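ESAT-6/WXG100 secretion system protein (Streptococcus gallolyticus, PDB 7JQE) is the EsaA subunit of a bacterial type VIIb secretion system, whose extracellular region probably takes part in exporting protein toxins from the cell. Local coordinates at residues Lys173-Asn178 / Thr466-Ser471. Numbering follows the deposited sequence.
Sequences KSALAN and TNFKES. With EDO (1,2-ethanediol), chain S.
A buried apolar helix-helix contact in the elongated extracellular region of EsaA rests on one aromatic ring, that of Phe-468, set against Leu-176 and Ala-175. The evidence for a CH-pi interaction is direct: CD1 of Leu-176 lies 3.8 Å from the centroid of the Phe-468 ring, and the line joining them departs from the ring normal by 13°, which places the methyl over the middle of one face. Its closest ring atom is CD1 of Phe-468, 3.7 Å from CD1 of Leu-176. In Phe-468, CG stands anti to the backbone N (chi1 -164°), a setting in which one face of the ring meets CD1 of Leu-176. The CE2 atom of the Phe-468 ring comes near the main chain of 173-178, 3.9 Å from the backbone N of Leu-176. CB of Ala-175 adds a looser apolar touch, 4.2 Å from CE2 of Phe-468. Between 173-178 and 466-471 the nearest CA atoms, those of Leu-176 and Phe-468, are 7.3 Å apart, and the two segments together bury a modest 143 Å². Farther along the second helix, OG of Ser-471 hydrogen-bonds O1 of an ethanediol at 3.1 Å, a molecule probably from the crystallisation liquor. The contact joins the short helix 169-179 to the long helix 462-491 across 287 intervening residues that include the strands. Phe-468 also meets the ring of Tyr-134 on helix 102-135, while Ile-180 and Gln-179 of the second subunit pack on Leu-176 and Phe-468 respectively, bringing the dimer partner up to this helical junction.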
loop_
_atom_site.group_PDB
_atom_site.type_symbol
_atom_site.label_atom_id
_atom_site.label_comp_id
_atom_site.label_asym_id
_atom_site.label_seq_id
_atom_site.Cartn_x
_atom_site.Cartn_y
_atom_site.Cartn_z
ATOM N N LYS A 173 19.399 -5.556 32.084
ATOM C CA LYS A 173 18.929 -5.279 30.732
ATOM C C LYS A 173 19.893 -4.351 30.002
ATOM O O LYS A 173 20.207 -4.568 28.825
ATOM C CB LYS A 173 17.521 -4.684 30.774
ATOM C CG LYS A 173 16.827 -4.629 29.426
ATOM C CD LYS A 173 15.370 -4.201 29.567
ATOM C CE LYS A 173 14.608 -4.368 28.252
ATOM N NZ LYS A 173 13.188 -3.933 28.374
ATOM N N SER A 174 20.387 -3.318 30.691
ATOM C CA SER A 174 21.377 -2.433 30.084
ATOM C C SER A 174 22.664 -3.186 29.767
ATOM O O SER A 174 23.292 -2.950 28.727
ATOM C CB SER A 174 21.664 -1.252 31.008
ATOM O OG SER A 174 20.464 -0.664 31.477
ATOM N N ALA A 175 23.073 -4.099 30.651
ATOM C CA ALA A 175 24.290 -4.865 30.397
ATOM C C ALA A 175 24.111 -5.796 29.204
ATOM O O ALA A 175 25.025 -5.944 28.385
ATOM C CB ALA A 175 24.696 -5.651 31.646
ATOM N N LEU A 176 22.945 -6.431 29.087
ATOM C CA LEU A 176 22.695 -7.281 27.926
ATOM C C LEU A 176 22.639 -6.453 26.647
ATOM O O LEU A 176 23.169 -6.867 25.610
ATOM C CB LEU A 176 21.400 -8.068 28.120
ATOM C CG LEU A 176 21.058 -9.087 27.033
ATOM C CD1 LEU A 176 22.130 -10.171 26.944
ATOM C CD2 LEU A 176 19.679 -9.692 27.273
ATOM N N ALA A 177 22.012 -5.275 26.706
ATOM C CA ALA A 177 21.991 -4.390 25.546
ATOM C C ALA A 177 23.404 -4.026 25.105
ATOM O O ALA A 177 23.695 -3.979 23.904
ATOM C CB ALA A 177 21.182 -3.131 25.859
ATOM N N ASN A 178 24.304 -3.773 26.063
ATOM C CA ASN A 178 25.673 -3.412 25.706
ATOM C C ASN A 178 26.353 -4.514 24.907
ATOM O O ASN A 178 27.264 -4.238 24.119
ATOM C CB ASN A 178 26.485 -3.095 26.960
ATOM C CG ASN A 178 26.133 -1.747 27.555
ATOM O OD1 ASN A 178 25.737 -0.830 26.840
ATOM N ND2 ASN A 178 26.273 -1.622 28.869
ATOM N N THR A 466 16.358 -12.303 32.512
ATOM C CA THR A 466 16.389 -13.166 33.690
ATOM C C THR A 466 17.520 -14.181 33.593
ATOM O O THR A 466 18.310 -14.341 34.530
ATOM C CB THR A 466 15.045 -13.877 33.859
ATOM O OG1 THR A 466 14.094 -12.978 34.442
ATOM C CG2 THR A 466 15.204 -15.102 34.749
ATOM N N ASN A 467 17.613 -14.880 32.459
ATOM C CA ASN A 467 18.651 -15.893 32.295
ATOM C C ASN A 467 20.041 -15.270 32.275
ATOM O O ASN A 467 21.004 -15.872 32.768
ATOM C CB ASN A 467 18.397 -16.701 31.023
ATOM C CG ASN A 467 17.227 -17.655 31.166
ATOM O OD1 ASN A 467 16.836 -18.015 32.279
ATOM N ND2 ASN A 467 16.667 -18.077 30.040
ATOM N N PHE A 468 20.169 -14.067 31.709
ATOM C CA PHE A 468 21.448 -13.362 31.753
ATOM C C PHE A 468 21.811 -12.996 33.185
ATOM O O PHE A 468 22.958 -13.172 33.613
ATOM C CB PHE A 468 21.381 -12.113 30.875
ATOM C CG PHE A 468 22.724 -11.527 30.531
ATOM C CD1 PHE A 468 23.605 -12.210 29.710
ATOM C CD2 PHE A 468 23.085 -10.272 30.994
ATOM C CE1 PHE A 468 24.834 -11.663 29.376
ATOM C CE2 PHE A 468 24.309 -9.722 30.663
ATOM C CZ PHE A 468 25.185 -10.421 29.853
ATOM N N LYS A 469 20.837 -12.485 33.941
ATOM C CA LYS A 469 21.055 -12.206 35.354
ATOM C C LYS A 469 21.478 -13.467 36.097
ATOM O O LYS A 469 22.370 -13.424 36.954
ATOM C CB LYS A 469 19.779 -11.616 35.960
ATOM C CG LYS A 469 19.907 -11.119 37.388
ATOM C CD LYS A 469 18.545 -10.785 37.983
ATOM C CE LYS A 469 18.684 -10.139 39.354
ATOM N NZ LYS A 469 17.363 -9.829 39.965
ATOM N N GLU A 470 20.862 -14.605 35.767
ATOM C CA GLU A 470 21.179 -15.851 36.460
ATOM C C GLU A 470 22.593 -16.323 36.144
ATOM O O GLU A 470 23.275 -16.878 37.011
ATOM C CB GLU A 470 20.154 -16.926 36.095
ATOM C CG GLU A 470 19.107 -17.174 37.170
ATOM C CD GLU A 470 17.954 -18.035 36.683
ATOM O OE1 GLU A 470 17.106 -17.520 35.931
ATOM O OE2 GLU A 470 17.898 -19.228 37.048
ATOM N N SER A 471 23.052 -16.119 34.908
ATOM C CA SER A 471 24.414 -16.508 34.559
ATOM C C SER A 471 25.430 -15.664 35.317
ATOM O O SER A 471 26.402 -16.190 35.873
ATOM C CB SER A 471 24.627 -16.385 33.050
ATOM O OG SER A 471 23.893 -17.375 32.353
HETATM C C1 EDO S . 21.678 -18.282 29.744
HETATM O O1 EDO S . 22.670 -17.269 29.532
HETATM C C2 EDO S . 21.635 -19.232 28.551
HETATM O O2 EDO S . 22.909 -19.869 28.391
#